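Local coordinates for protein putative pterin-4-alpha-carbinolamine dehydratase (Brucella melitensis, PDB 3JST) that probably catalyses the dehydration of 4a-hydroxytetrahydrobiopterin to 6,7-dihydrobiopterin, releasing water, at residues 27-32 with 72-77; 33-38 with 65-70. One frame throughout, in Å; residues are numbered along the deposited sequence.

Overall arrangement
The chain starts with helix 8-16 and the short strand 22-23, then enters strand 30-35. Interaction 1 pairs the start of this strand with the end of strand 68-73, closing a long loop between residues 32 and 72. Interaction 2 pairs the rest of strand 30-35 with the start of strand 68-73, so it lies within that loop and closes a shorter one. The shorter loop holds helix 39-56 and most of strand 61-65. The two centres are about 19 Å apart along the same antiparallel strand pair. Together the contacts join the two middle strands of the sheet, and helix 83-96 packs on residues of both.

Interaction 1: residues 27-32 with 72-77; sequences REAITR and TLATHS. With EDO (1,2-ethanediol), chain C.
I30 and L73 exchange two backbone hydrogen bonds as an antiparallel hydrogen-bonded pair. I30 N gives to L73 O at 3.0 Å, in the carbonyl plane. L73 N gives to I30 O at 2.8 Å and arrives nearly in line with the C=O bond. Each of these oxygens also receives a CA-H contact: A29 CA lies 3.3 Å from L73 O, and T72 CA approaches I30 O. The next pair, T31 with T72, is non-hydrogen-bonded. Their backbone bonds go outward, T31 with Q22 and T72 with E61. The two threonine hydroxyls are 3.5 Å apart and serve different partners. T31 OG1, set opposite its own N (chi1 -169°), bonds to V71 O. T72 OG1 shares a 2.7 Å hydrogen bond with O2 of 1,2-ethanediol, probably from the crystallisation liquor. T72 CG2 turns the other way and meets A29 CB at 3.7 Å. On the other face, I30 CG1 packs on L73 CB, and both side chains reach A89 of helix 83-96. Beyond the strands, A29 CB touches A74 CB. The arrangement is a central antiparallel strand pair of the pterin-4-alpha-carbinolamine dehydratase alpha+beta fold, with helices packed on its apolar face.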
loop_
_atom_site.group_PDB
_atom_site.type_symbol
_atom_site.label_atom_id
_atom_site.label_comp_id
_atom_site.label_asym_id
_atom_site.label_seq_id
_atom_site.Cartn_x
_atom_site.Cartn_y
_atom_site.Cartn_z
ATOM N N ARG A 27 -6.602 -6.938 11.366
ATOM C CA ARG A 27 -7.301 -6.307 10.241
ATOM C C ARG A 27 -6.952 -6.964 8.917
ATOM O O ARG A 27 -5.822 -7.398 8.708
ATOM C CB ARG A 27 -6.960 -4.815 10.172
ATOM C CG ARG A 27 -7.428 -3.983 11.365
ATOM C CD ARG A 27 -8.955 -3.868 11.431
ATOM N NE ARG A 27 -9.527 -3.362 10.182
ATOM C CZ ARG A 27 -9.610 -2.076 9.834
ATOM N NH1 ARG A 27 -9.161 -1.110 10.634
ATOM N NH2 ARG A 27 -10.143 -1.752 8.659
ATOM N N GLU A 28 -7.934 -7.035 8.023
ATOM C CA GLU A 28 -7.711 -7.526 6.663
ATOM C C GLU A 28 -7.175 -6.376 5.813
ATOM O O GLU A 28 -7.892 -5.779 5.005
ATOM C CB GLU A 28 -9.001 -8.099 6.071
ATOM C CG GLU A 28 -9.598 -9.244 6.874
ATOM C CD GLU A 28 -8.659 -10.426 7.011
ATOM O OE1 GLU A 28 -7.997 -10.790 6.013
ATOM O OE2 GLU A 28 -8.587 -10.996 8.121
ATOM N N ALA A 29 -5.902 -6.069 6.030
ATOM C CA ALA A 29 -5.243 -4.951 5.380
ATOM C C ALA A 29 -3.730 -5.112 5.515
ATOM O O ALA A 29 -3.249 -5.847 6.389
ATOM C CB ALA A 29 -5.707 -3.623 6.005
ATOM N N ILE A 30 -2.983 -4.435 4.650
ATOM C CA ILE A 30 -1.520 -4.447 4.733
ATOM C C ILE A 30 -0.993 -3.030 4.905
ATOM O O ILE A 30 -1.654 -2.060 4.517
ATOM C CB ILE A 30 -0.867 -5.131 3.504
ATOM C CG1 ILE A 30 -1.206 -4.391 2.202
ATOM C CG2 ILE A 30 -1.308 -6.594 3.429
ATOM C CD1 ILE A 30 -0.498 -4.955 0.963
ATOM N N THR A 31 0.192 -2.911 5.494
ATOM C CA THR A 31 0.716 -1.608 5.858
ATOM C C THR A 31 2.240 -1.529 5.766
ATOM O O THR A 31 2.944 -2.517 5.980
ATOM C CB THR A 31 0.240 -1.198 7.285
ATOM O OG1 THR A 31 0.542 0.185 7.520
ATOM C CG2 THR A 31 0.890 -2.070 8.365
ATOM N N ARG A 32 2.724 -0.346 5.400
ATOM C CA ARG A 32 4.133 -0.004 5.508
ATOM C C ARG A 32 4.270 1.449 5.966
ATOM O O ARG A 32 3.479 2.316 5.574
ATOM C CB ARG A 32 4.860 -0.190 4.172
ATOM C CG ARG A 32 6.340 0.200 4.245
ATOM C CD ARG A 32 7.138 -0.183 3.012
ATOM N NE ARG A 32 8.537 0.213 3.175
ATOM C CZ ARG A 32 9.448 0.266 2.205
ATOM N NH1 ARG A 32 10.689 0.649 2.495
ATOM N NH2 ARG A 32 9.141 -0.058 0.951
ATOM N N THR A 72 -1.866 2.251 4.734
ATOM C CA THR A 72 -2.659 1.037 4.921
ATOM C C THR A 72 -3.516 0.797 3.677
ATOM O O THR A 72 -4.180 1.718 3.182
ATOM C CB THR A 72 -3.582 1.144 6.151
ATOM O OG1 THR A 72 -2.788 1.287 7.334
ATOM C CG2 THR A 72 -4.465 -0.096 6.287
ATOM N N LEU A 73 -3.500 -0.437 3.179
ATOM C CA LEU A 73 -4.226 -0.802 1.965
ATOM C C LEU A 73 -5.189 -1.955 2.220
ATOM O O LEU A 73 -4.810 -2.980 2.785
ATOM C CB LEU A 73 -3.248 -1.201 0.857
ATOM C CG LEU A 73 -2.185 -0.178 0.439
ATOM C CD1 LEU A 73 -1.212 -0.809 -0.553
ATOM C CD2 LEU A 73 -2.812 1.085 -0.143
ATOM N N ALA A 74 -6.436 -1.759 1.800
ATOM C CA ALA A 74 -7.446 -2.812 1.737
ATOM C C ALA A 74 -8.433 -2.423 0.637
ATOM O O ALA A 74 -8.483 -1.261 0.232
ATOM C CB ALA A 74 -8.168 -2.954 3.074
ATOM N N THR A 75 -9.209 -3.394 0.163
ATOM C CA THR A 75 -10.168 -3.180 -0.915
ATOM C C THR A 75 -11.573 -3.212 -0.335
ATOM O O THR A 75 -12.057 -4.263 0.080
ATOM C CB THR A 75 -10.023 -4.256 -2.004
ATOM O OG1 THR A 75 -8.672 -4.268 -2.477
ATOM C CG2 THR A 75 -10.979 -3.991 -3.179
ATOM N N HIS A 76 -12.220 -2.051 -0.313
ATOM C CA HIS A 76 -13.512 -1.883 0.343
ATOM C C HIS A 76 -14.582 -2.794 -0.249
ATOM O O HIS A 76 -15.276 -3.511 0.484
ATOM C CB HIS A 76 -13.958 -0.414 0.256
ATOM C CG HIS A 76 -15.326 -0.166 0.807
ATOM N ND1 HIS A 76 -16.459 -0.169 0.018
ATOM C CD2 HIS A 76 -15.748 0.076 2.071
ATOM C CE1 HIS A 76 -17.518 0.065 0.772
ATOM N NE2 HIS A 76 -17.114 0.220 2.022
ATOM N N SER A 77 -14.695 -2.778 -1.574
ATOM C CA SER A 77 -15.727 -3.548 -2.280
ATOM C C SER A 77 -15.633 -5.055 -2.041
ATOM O O SER A 77 -16.636 -5.754 -2.113
ATOM C CB SER A 77 -15.680 -3.255 -3.790
ATOM O OG SER A 77 -14.360 -3.378 -4.301
HETATM C C1 EDO C . -3.464 4.554 7.891
HETATM O O1 EDO C . -3.717 5.331 9.067
HETATM C C2 EDO C . -1.986 4.602 7.549
HETATM O O2 EDO C . -1.324 3.474 8.125
#

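Interaction 2: residues 33-38 with 65-70; sequences SFKFKD and AYNRVD
The F36 ring turns its edge to residues 65-70, with N67 O and V69 CG2 near its plane. F36 CE2 meets V69 CG2 at 3.7 Å. The F34 ring also has a backbone oxygen in plane at its edge, V69 O, 3.6 Å from F34 CD2. Both phenyl rings meet F45 of helix 39-56 with planes about 40° apart, and both touch A96 of helix 83-96. The Y66 ring lies with one face against the backbone of D38, and its OH is 3.8 Å from D38 CB. The amide of N67 crosses K35. N67 CG sits between the backbone N and carbonyl carbon (chi1 63°), which brings N67 ND2 to F36 O at 2.9 Å. That bond is bent, 135° at the hydrogen, and the acceptor lies out of the amide plane. F36 N gives a straighter bond to N67 O, so backbone and side chain of N67 both hold F36. F34 and V69 bond to each other through both N and O. Beside them, S33 OG donates to D70 OD1 at 2.8 Å, meeting it from above the carboxylate plane. K35 and R68 run side by side, with K35 CD on R68 CG at 3.6 Å. Their charged ends stay apart, and A65 O lies above one face of the R68 guanidinium, offset toward its rim. D38 is the N-cap of helix 39-56: its side chain caps a backbone N there, and its OD1 also bonds to T41 OG1. The type II' turn from A65 to R68 links strands 61-65 and 68-73 as a tight beta hairpin. The contact is typical of the end of a central antiparallel strand pair, where a hairpin turn meets a strand-to-helix connection, with the phenylalanines and V69 on the helix-covered face of this alpha+beta fold.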
loop_
_atom_site.group_PDB
_atom_site.type_symbol
_atom_site.label_atom_id
_atom_site.label_comp_id
_atom_site.label_asym_id
_atom_site.label_seq_id
_atom_site.Cartn_x
_atom_site.Cartn_y
_atom_site.Cartn_z
ATOM N N SER A 33 5.272 1.694 6.801
ATOM C CA SER A 33 5.659 3.034 7.198
ATOM C C SER A 33 6.906 3.413 6.419
ATOM O O SER A 33 7.961 2.785 6.573
ATOM C CB SER A 33 5.942 3.089 8.700
ATOM O OG SER A 33 4.760 2.839 9.438
ATOM N N PHE A 34 6.768 4.416 5.558
ATOM C CA PHE A 34 7.881 4.939 4.785
ATOM C C PHE A 34 8.508 6.089 5.561
ATOM O O PHE A 34 7.801 6.879 6.194
ATOM C CB PHE A 34 7.408 5.435 3.417
ATOM C CG PHE A 34 6.857 4.349 2.526
ATOM C CD1 PHE A 34 7.672 3.723 1.587
ATOM C CD2 PHE A 34 5.524 3.959 2.621
ATOM C CE1 PHE A 34 7.166 2.726 0.755
ATOM C CE2 PHE A 34 5.009 2.968 1.800
ATOM C CZ PHE A 34 5.831 2.349 0.863
ATOM N N LYS A 35 9.832 6.167 5.506
ATOM C CA LYS A 35 10.589 7.246 6.115
ATOM C C LYS A 35 11.495 7.837 5.044
ATOM O O LYS A 35 12.380 7.159 4.530
ATOM C CB LYS A 35 11.422 6.711 7.278
ATOM C CG LYS A 35 12.154 7.775 8.087
ATOM C CD LYS A 35 11.222 8.489 9.059
ATOM C CE LYS A 35 12.000 9.321 10.074
ATOM N NZ LYS A 35 12.868 8.473 10.940
ATOM N N PHE A 36 11.260 9.098 4.705
ATOM C CA PHE A 36 12.054 9.794 3.701
ATOM C C PHE A 36 12.988 10.787 4.379
ATOM O O PHE A 36 12.935 10.965 5.593
ATOM C CB PHE A 36 11.125 10.485 2.709
ATOM C CG PHE A 36 10.190 9.538 2.022
ATOM C CD1 PHE A 36 10.628 8.775 0.947
ATOM C CD2 PHE A 36 8.887 9.374 2.471
ATOM C CE1 PHE A 36 9.773 7.890 0.311
ATOM C CE2 PHE A 36 8.025 8.490 1.840
ATOM C CZ PHE A 36 8.470 7.745 0.757
ATOM N N LYS A 37 13.866 11.418 3.610
ATOM C CA LYS A 37 14.832 12.337 4.201
ATOM C C LYS A 37 14.203 13.674 4.595
ATOM O O LYS A 37 14.696 14.341 5.504
ATOM C CB LYS A 37 16.049 12.540 3.287
ATOM C CG LYS A 37 15.793 13.270 1.972
ATOM C CD LYS A 37 17.126 13.685 1.336
ATOM C CE LYS A 37 17.023 13.839 -0.175
ATOM N NZ LYS A 37 16.702 12.539 -0.840
ATOM N N ASP A 38 13.118 14.059 3.926
ATOM C CA ASP A 38 12.426 15.314 4.233
ATOM C C ASP A 38 10.978 15.301 3.742
ATOM O O ASP A 38 10.520 14.314 3.158
ATOM C CB ASP A 38 13.199 16.513 3.647
ATOM C CG ASP A 38 13.484 16.379 2.149
ATOM O OD1 ASP A 38 12.804 15.610 1.433
ATOM O OD2 ASP A 38 14.407 17.066 1.680
ATOM N N ALA A 65 3.403 12.979 8.230
ATOM C CA ALA A 65 3.894 13.963 9.186
ATOM C C ALA A 65 5.341 14.255 8.812
ATOM O O ALA A 65 6.217 13.429 9.041
ATOM C CB ALA A 65 3.804 13.430 10.608
ATOM N N TYR A 66 5.571 15.418 8.204
ATOM C CA TYR A 66 6.881 15.789 7.665
ATOM C C TYR A 66 7.428 14.691 6.732
ATOM O O TYR A 66 6.907 14.515 5.630
ATOM C CB TYR A 66 7.857 16.165 8.799
ATOM C CG TYR A 66 9.178 16.739 8.310
ATOM C CD1 TYR A 66 9.210 17.906 7.557
ATOM C CD2 TYR A 66 10.389 16.112 8.595
ATOM C CE1 TYR A 66 10.406 18.430 7.090
ATOM C CE2 TYR A 66 11.595 16.634 8.135
ATOM C CZ TYR A 66 11.595 17.792 7.384
ATOM O OH TYR A 66 12.782 18.324 6.928
ATOM N N ASN A 67 8.425 13.925 7.175
ATOM C CA ASN A 67 9.092 12.955 6.300
ATOM C C ASN A 67 8.570 11.520 6.410
ATOM O O ASN A 67 9.090 10.616 5.743
ATOM C CB ASN A 67 10.604 12.977 6.548
ATOM C CG ASN A 67 10.977 12.551 7.958
ATOM O OD1 ASN A 67 10.166 12.628 8.884
ATOM N ND2 ASN A 67 12.216 12.108 8.129
ATOM N N ARG A 68 7.553 11.310 7.245
ATOM C CA ARG A 68 6.967 9.982 7.437
ATOM C C ARG A 68 5.670 9.856 6.666
ATOM O O ARG A 68 4.827 10.749 6.731
ATOM C CB ARG A 68 6.679 9.723 8.918
ATOM C CG ARG A 68 7.921 9.602 9.776
ATOM C CD ARG A 68 7.582 9.345 11.239
ATOM N NE ARG A 68 7.270 10.581 11.967
ATOM C CZ ARG A 68 6.088 10.900 12.504
ATOM N NH1 ARG A 68 5.039 10.084 12.424
ATOM N NH2 ARG A 68 5.958 12.057 13.149
ATOM N N VAL A 69 5.509 8.744 5.948
ATOM C CA VAL A 69 4.227 8.393 5.345
ATOM C C VAL A 69 3.851 6.964 5.735
ATOM O O VAL A 69 4.565 6.018 5.391
ATOM C CB VAL A 69 4.241 8.497 3.800
ATOM C CG1 VAL A 69 2.821 8.366 3.263
ATOM C CG2 VAL A 69 4.878 9.802 3.346
ATOM N N ASP A 70 2.747 6.821 6.470
ATOM C CA ASP A 70 2.226 5.514 6.851
ATOM C C ASP A 70 1.066 5.170 5.938
ATOM O O ASP A 70 0.119 5.942 5.831
ATOM C CB ASP A 70 1.739 5.525 8.304
ATOM C CG ASP A 70 2.821 5.941 9.276
ATOM O OD1 ASP A 70 3.985 5.546 9.077
ATOM O OD2 ASP A 70 2.504 6.680 10.230
#